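Local coordinates for protein 6-phosphogluconolactonase (Shewanella baltica, PDB 3NWP) that probably hydrolyses 6-phosphogluconolactone to 6-phosphogluconate, the second step of the oxidative pentose phosphate pathway, at residues L29-V33 with I61-V66; F147-E152 with A165-A171. All coordinates share one frame; numbering follows the deposited sequence.

Contact 1. Residues L29-V33 with I61-V66; sequences LQEAV and IDWSDV
An inverse gamma turn centred on Asp-62 is clasped by the side chain of Gln-30, where the loop 61-66 leading into strand 66-74 packs on helix 14-36. The amide of Gln-30 makes two bonds to one residue. Its OE1 accepts the backbone N of Asp-62 at 2.8 Å, in the carbonyl plane and nearly straight, with an N-H...O angle of 163°. Its NE2 gives a hydrogen to Asp-62 OD2 at 2.9 Å. That bond lies close to the plane of the amide but reaches the oxygen from above the carboxylate plane; the two flat groups stand 83° apart. The bend of the Gln-30 chain at chi2 (65°) turns the amide over to the turn. NE2 is also bonded to Asp-34, one helical turn further on.

Next to this pair of bonds the contact is apolar. Ile-61 CD1 sits between helix and indole: it touches Leu-29 CB at 3.8 Å and lies 3.7 Å above the centre of one face of the Trp-63 ring. Leu-29 CD1 reaches the benzene end of the indole, 3.9 Å from Trp-63 CZ3, at an oblique angle. Trp-63 NE1 is bonded to the carbonyl of Lys-59. Val-33 rests both methyls on Asp-65, with CG1 3.9 Å from Asp-65 CB. Val-33 CG2 also meets Val-66 CG2 at 4.2 Å. The carboxylate of Asp-65 forms a salt bridge with Lys-38.

Helix and loop thus meet through a polar outer layer and an apolar inner one. With both ends of its amide engaged, Gln-30 is probably held against flipping, since OE1 faces an N-H donor and NE2 faces two carboxylates. Those neighbouring negative charges probably strengthen the pull on its N-H groups.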
loop_
_atom_site.group_PDB
_atom_site.type_symbol
_atom_site.label_atom_id
_atom_site.label_comp_id
_atom_site.label_asym_id
_atom_site.label_seq_id
_atom_site.Cartn_x
_atom_site.Cartn_y
_atom_site.Cartn_z
ATOM N N LEU A 29 -14.143 4.162 -3.378
ATOM C CA LEU A 29 -14.161 4.987 -2.165
ATOM C C LEU A 29 -15.521 5.686 -2.007
ATOM O O LEU A 29 -16.072 5.688 -0.891
ATOM C CB LEU A 29 -13.021 6.012 -2.215
ATOM C CG LEU A 29 -11.618 5.397 -2.072
ATOM C CD1 LEU A 29 -10.535 6.516 -2.317
ATOM C CD2 LEU A 29 -11.404 4.646 -0.712
ATOM N N GLN A 30 -16.057 6.223 -3.094
ATOM C CA GLN A 30 -17.379 6.844 -3.008
ATOM C C GLN A 30 -18.463 5.825 -2.655
ATOM O O GLN A 30 -19.364 6.125 -1.856
ATOM C CB GLN A 30 -17.723 7.623 -4.256
ATOM C CG GLN A 30 -19.048 8.410 -4.119
ATOM C CD GLN A 30 -18.944 9.481 -3.076
ATOM O OE1 GLN A 30 -18.018 10.303 -3.135
ATOM N NE2 GLN A 30 -19.863 9.463 -2.086
ATOM N N GLU A 31 -18.410 4.617 -3.205
ATOM C CA GLU A 31 -19.413 3.615 -2.840
ATOM C C GLU A 31 -19.291 3.219 -1.346
ATOM O O GLU A 31 -20.298 2.877 -0.678
ATOM C CB GLU A 31 -19.264 2.392 -3.765
ATOM C CG GLU A 31 -19.609 2.676 -5.199
ATOM C CD GLU A 31 -19.110 1.655 -6.223
ATOM O OE1 GLU A 31 -18.333 0.735 -5.886
ATOM O OE2 GLU A 31 -19.487 1.819 -7.406
ATOM N N ALA A 32 -18.075 3.239 -0.793
ATOM C CA ALA A 32 -17.882 3.020 0.607
ATOM C C ALA A 32 -18.423 4.151 1.467
ATOM O O ALA A 32 -19.077 3.873 2.459
ATOM C CB ALA A 32 -16.411 2.725 0.930
ATOM N N VAL A 33 -18.186 5.398 1.086
ATOM C CA VAL A 33 -18.790 6.558 1.766
ATOM C C VAL A 33 -20.309 6.422 1.703
ATOM O O VAL A 33 -21.004 6.597 2.737
ATOM C CB VAL A 33 -18.343 7.875 1.199
ATOM C CG1 VAL A 33 -19.157 9.068 1.835
ATOM C CG2 VAL A 33 -16.838 8.080 1.400
ATOM N N ILE A 61 -15.130 13.209 -5.440
ATOM C CA ILE A 61 -15.808 12.321 -4.488
ATOM C C ILE A 61 -15.761 13.025 -3.128
ATOM O O ILE A 61 -15.096 14.083 -2.964
ATOM C CB ILE A 61 -15.125 10.907 -4.429
ATOM C CG1 ILE A 61 -13.684 10.982 -3.960
ATOM C CG2 ILE A 61 -15.240 10.198 -5.812
ATOM C CD1 ILE A 61 -13.072 9.572 -3.453
ATOM N N ASP A 62 -16.449 12.396 -2.159
ATOM C CA ASP A 62 -16.547 12.916 -0.799
ATOM C C ASP A 62 -15.234 12.661 -0.027
ATOM O O ASP A 62 -15.216 11.945 0.983
ATOM C CB ASP A 62 -17.756 12.280 -0.092
ATOM C CG ASP A 62 -19.084 12.692 -0.634
ATOM O OD1 ASP A 62 -19.251 13.832 -1.144
ATOM O OD2 ASP A 62 -20.082 11.909 -0.532
ATOM N N TRP A 63 -14.129 13.289 -0.446
ATOM C CA TRP A 63 -12.814 13.115 0.146
ATOM C C TRP A 63 -12.723 13.365 1.652
ATOM O O TRP A 63 -11.898 12.769 2.333
ATOM C CB TRP A 63 -11.727 13.928 -0.559
ATOM C CG TRP A 63 -11.260 13.374 -1.893
ATOM C CD1 TRP A 63 -11.496 13.904 -3.121
ATOM C CD2 TRP A 63 -10.500 12.170 -2.114
ATOM N NE1 TRP A 63 -10.905 13.126 -4.093
ATOM C CE2 TRP A 63 -10.295 12.051 -3.495
ATOM C CE3 TRP A 63 -9.961 11.201 -1.266
ATOM C CZ2 TRP A 63 -9.572 11.002 -4.036
ATOM C CZ3 TRP A 63 -9.249 10.146 -1.806
ATOM C CH2 TRP A 63 -9.073 10.039 -3.185
ATOM N N SER A 64 -13.574 14.291 2.128
ATOM C CA SER A 64 -13.561 14.620 3.550
ATOM C C SER A 64 -14.087 13.493 4.435
ATOM O O SER A 64 -13.882 13.497 5.649
ATOM C CB SER A 64 -14.308 15.966 3.831
ATOM O OG SER A 64 -15.694 15.885 3.520
ATOM N N ASP A 65 -14.720 12.514 3.822
ATOM C CA ASP A 65 -15.231 11.336 4.496
ATOM C C ASP A 65 -14.303 10.137 4.193
ATOM O O ASP A 65 -14.692 9.001 4.491
ATOM C CB ASP A 65 -16.633 11.031 4.055
ATOM C CG ASP A 65 -17.614 12.149 4.437
ATOM O OD1 ASP A 65 -17.584 12.501 5.628
ATOM O OD2 ASP A 65 -18.392 12.592 3.576
ATOM N N VAL A 66 -13.103 10.396 3.669
ATOM C CA VAL A 66 -12.118 9.307 3.358
ATOM C C VAL A 66 -10.950 9.460 4.289
ATOM O O VAL A 66 -10.307 10.546 4.354
ATOM C CB VAL A 66 -11.653 9.332 1.886
ATOM C CG1 VAL A 66 -10.598 8.184 1.643
ATOM C CG2 VAL A 66 -12.837 9.264 0.919
#

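Contact 2. Residues F147-E152 with A165-A171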
loop_
_atom_site.group_PDB
_atom_site.type_symbol
_atom_site.label_atom_id
_atom_site.label_comp_id
_atom_site.label_asym_id
_atom_site.label_seq_id
_atom_site.Cartn_x
_atom_site.Cartn_y
_atom_site.Cartn_z
ATOM N N PHE A 147 10.013 -7.413 4.021
ATOM C CA PHE A 147 11.212 -7.660 3.274
ATOM C C PHE A 147 11.748 -9.063 3.565
ATOM O O PHE A 147 11.855 -9.439 4.747
ATOM C CB PHE A 147 12.295 -6.664 3.658
ATOM C CG PHE A 147 12.186 -5.338 2.983
ATOM C CD1 PHE A 147 12.768 -5.132 1.750
ATOM C CD2 PHE A 147 11.524 -4.277 3.597
ATOM C CE1 PHE A 147 12.691 -3.901 1.135
ATOM C CE2 PHE A 147 11.407 -3.072 2.962
ATOM C CZ PHE A 147 12.004 -2.872 1.734
ATOM N N PRO A 148 12.140 -9.775 2.538
ATOM C CA PRO A 148 12.691 -11.114 2.761
ATOM C C PRO A 148 14.077 -11.092 3.445
ATOM O O PRO A 148 14.476 -12.072 4.040
ATOM C CB PRO A 148 12.744 -11.704 1.363
ATOM C CG PRO A 148 12.781 -10.581 0.415
ATOM C CD PRO A 148 12.071 -9.430 1.099
ATOM N N CYS A 149 14.730 -9.949 3.423
ATOM C CA CYS A 149 16.022 -9.797 4.072
ATOM C C CYS A 149 15.916 -9.331 5.527
ATOM O O CYS A 149 16.942 -8.990 6.114
ATOM C CB CYS A 149 16.826 -8.777 3.259
ATOM S SG CYS A 149 16.054 -7.137 3.223
ATOM N N SER A 150 14.705 -9.281 6.105
ATOM C CA SER A 150 14.525 -8.749 7.460
ATOM C C SER A 150 14.194 -9.861 8.470
ATOM O O SER A 150 13.438 -10.811 8.187
ATOM C CB SER A 150 13.454 -7.654 7.513
ATOM O OG SER A 150 12.158 -8.194 7.285
ATOM N N ALA A 151 14.719 -9.683 9.694
ATOM C CA ALA A 151 14.402 -10.599 10.779
ATOM C C ALA A 151 12.955 -10.600 11.216
ATOM O O ALA A 151 12.483 -11.584 11.811
ATOM C CB ALA A 151 15.347 -10.320 11.986
ATOM N N GLU A 152 12.245 -9.512 10.930
ATOM C CA GLU A 152 10.903 -9.269 11.418
ATOM C C GLU A 152 9.841 -9.724 10.432
ATOM O O GLU A 152 8.660 -9.505 10.691
ATOM C CB GLU A 152 10.699 -7.774 11.655
ATOM C CG GLU A 152 11.613 -7.162 12.707
ATOM C CD GLU A 152 12.966 -6.705 12.201
ATOM O OE1 GLU A 152 13.276 -6.722 10.981
ATOM O OE2 GLU A 152 13.798 -6.312 13.063
ATOM N N ALA A 165 7.480 -2.899 13.364
ATOM C CA ALA A 165 8.735 -2.441 12.807
ATOM C C ALA A 165 9.390 -3.523 12.021
ATOM O O ALA A 165 9.327 -4.703 12.349
ATOM C CB ALA A 165 9.724 -1.960 13.958
ATOM N N THR A 166 10.108 -3.140 10.972
ATOM C CA THR A 166 10.973 -4.066 10.263
ATOM C C THR A 166 12.286 -3.381 9.867
ATOM O O THR A 166 12.338 -2.147 9.726
ATOM C CB THR A 166 10.334 -4.696 8.963
ATOM O OG1 THR A 166 10.267 -3.692 7.944
ATOM C CG2 THR A 166 8.943 -5.290 9.267
ATOM N N ASN A 167 13.334 -4.173 9.701
ATOM C CA ASN A 167 14.681 -3.640 9.427
ATOM C C ASN A 167 15.312 -4.408 8.281
ATOM O O ASN A 167 16.056 -5.385 8.451
ATOM C CB ASN A 167 15.500 -3.811 10.717
ATOM C CG ASN A 167 15.035 -2.868 11.798
ATOM O OD1 ASN A 167 15.261 -1.667 11.714
ATOM N ND2 ASN A 167 14.283 -3.403 12.779
ATOM N N PRO A 168 14.986 -4.020 7.049
ATOM C CA PRO A 168 15.645 -4.664 5.942
ATOM C C PRO A 168 17.160 -4.520 5.989
ATOM O O PRO A 168 17.682 -3.482 6.445
ATOM C CB PRO A 168 15.086 -3.919 4.723
ATOM C CG PRO A 168 14.546 -2.662 5.222
ATOM C CD PRO A 168 14.126 -2.920 6.623
ATOM N N THR A 169 17.821 -5.576 5.563
ATOM C CA THR A 169 19.259 -5.535 5.406
ATOM C C THR A 169 19.751 -5.244 4.006
ATOM O O THR A 169 20.958 -5.041 3.814
ATOM C CB THR A 169 19.898 -6.842 5.899
ATOM O OG1 THR A 169 19.433 -7.918 5.097
ATOM C CG2 THR A 169 19.532 -7.081 7.393
ATOM N N THR A 170 18.832 -5.206 3.047
ATOM C CA THR A 170 19.150 -4.958 1.619
ATOM C C THR A 170 18.549 -3.644 1.097
ATOM O O THR A 170 18.628 -3.376 -0.104
ATOM C CB THR A 170 18.736 -6.089 0.712
ATOM O OG1 THR A 170 17.324 -6.202 0.673
ATOM C CG2 THR A 170 19.401 -7.421 1.161
ATOM N N ALA A 171 17.943 -2.868 1.992
ATOM C CA ALA A 171 17.348 -1.565 1.679
ATOM C C ALA A 171 17.551 -0.653 2.882
ATOM O O ALA A 171 17.641 -1.129 4.024
ATOM C CB ALA A 171 15.844 -1.709 1.384
HETATM O O HOH W 1 16.624 -7.552 10.096
#
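Glu-152 and Asn-167 cross with carboxylate and amide planes 61° apart, and two hydrogen bonds join them. OE1 of Glu-152 accepts the backbone N of Asn-167 at 2.9 Å. OE2 takes ND2 of Asn-167 at 3.0 Å, almost straight (174°) and in the plane of the amide. Both donors come from above the carboxylate plane. The glutamate chain bends at chi2 (86°), which folds the carboxylate back over the end of strand 163-166. Asn-167 ND2 also bonds Glu-113 of helix 112-122. Were Glu-152 an alanine, the backbone N of Asn-167 would probably lose this acceptor, and the Asn-167 side-chain amide one of its carboxylate partners.

At the other end Phe-147 turns one ring face to Pro-168. Pro-168 CB lies 3.8 Å from the centroid of the Phe-147 ring, over its face, a CH-pi contact. Ala-171 CB touches the same ring obliquely, 3.8 Å from CE1 of Phe-147. The ring also stacks with His-142.

Phe-147 to Ser-150 form a type I beta turn. From it the carbonyl O of Cys-149 accepts Thr-169 OG1 at 2.9 Å, the donor tilted from the carbonyl plane. A water links the two segments, accepting from Ala-151 N and donating to Asn-167 O.

This surface contact packs the loop before helix 153-158 on the end of strand 163-166 and the loop after it. Proline on phenylalanine supplies the apolar grip, while Glu-152 accepts both N-H groups of Asn-167 just past the strand end. With Glu-113 also accepting from ND2, two carboxylates share one amide nitrogen, which probably polarises its N-H bonds.

How the contacts relate
After strand 8-11 the chain forms helix 14-36, then strand 39-43 and helix 50-58. Contact 1 then closes this excursion by bringing the entry to strand 66-74 back against the helix. The chain goes on through strands 66-74 and 132-135 before contact 2 opens. That contact closes a loop about half as long, holding helix 153-158 and the start of strand 163-166. The two loops follow in series, neither nesting nor crossing. Contact 1 ties a helix to the start of a central strand; contact 2 ties the loop before helix 153-158 to the end of strand 163-166 and the loop after it. They lie on opposite sides of the chain's centre, their own centres 34 Å apart, and do not touch.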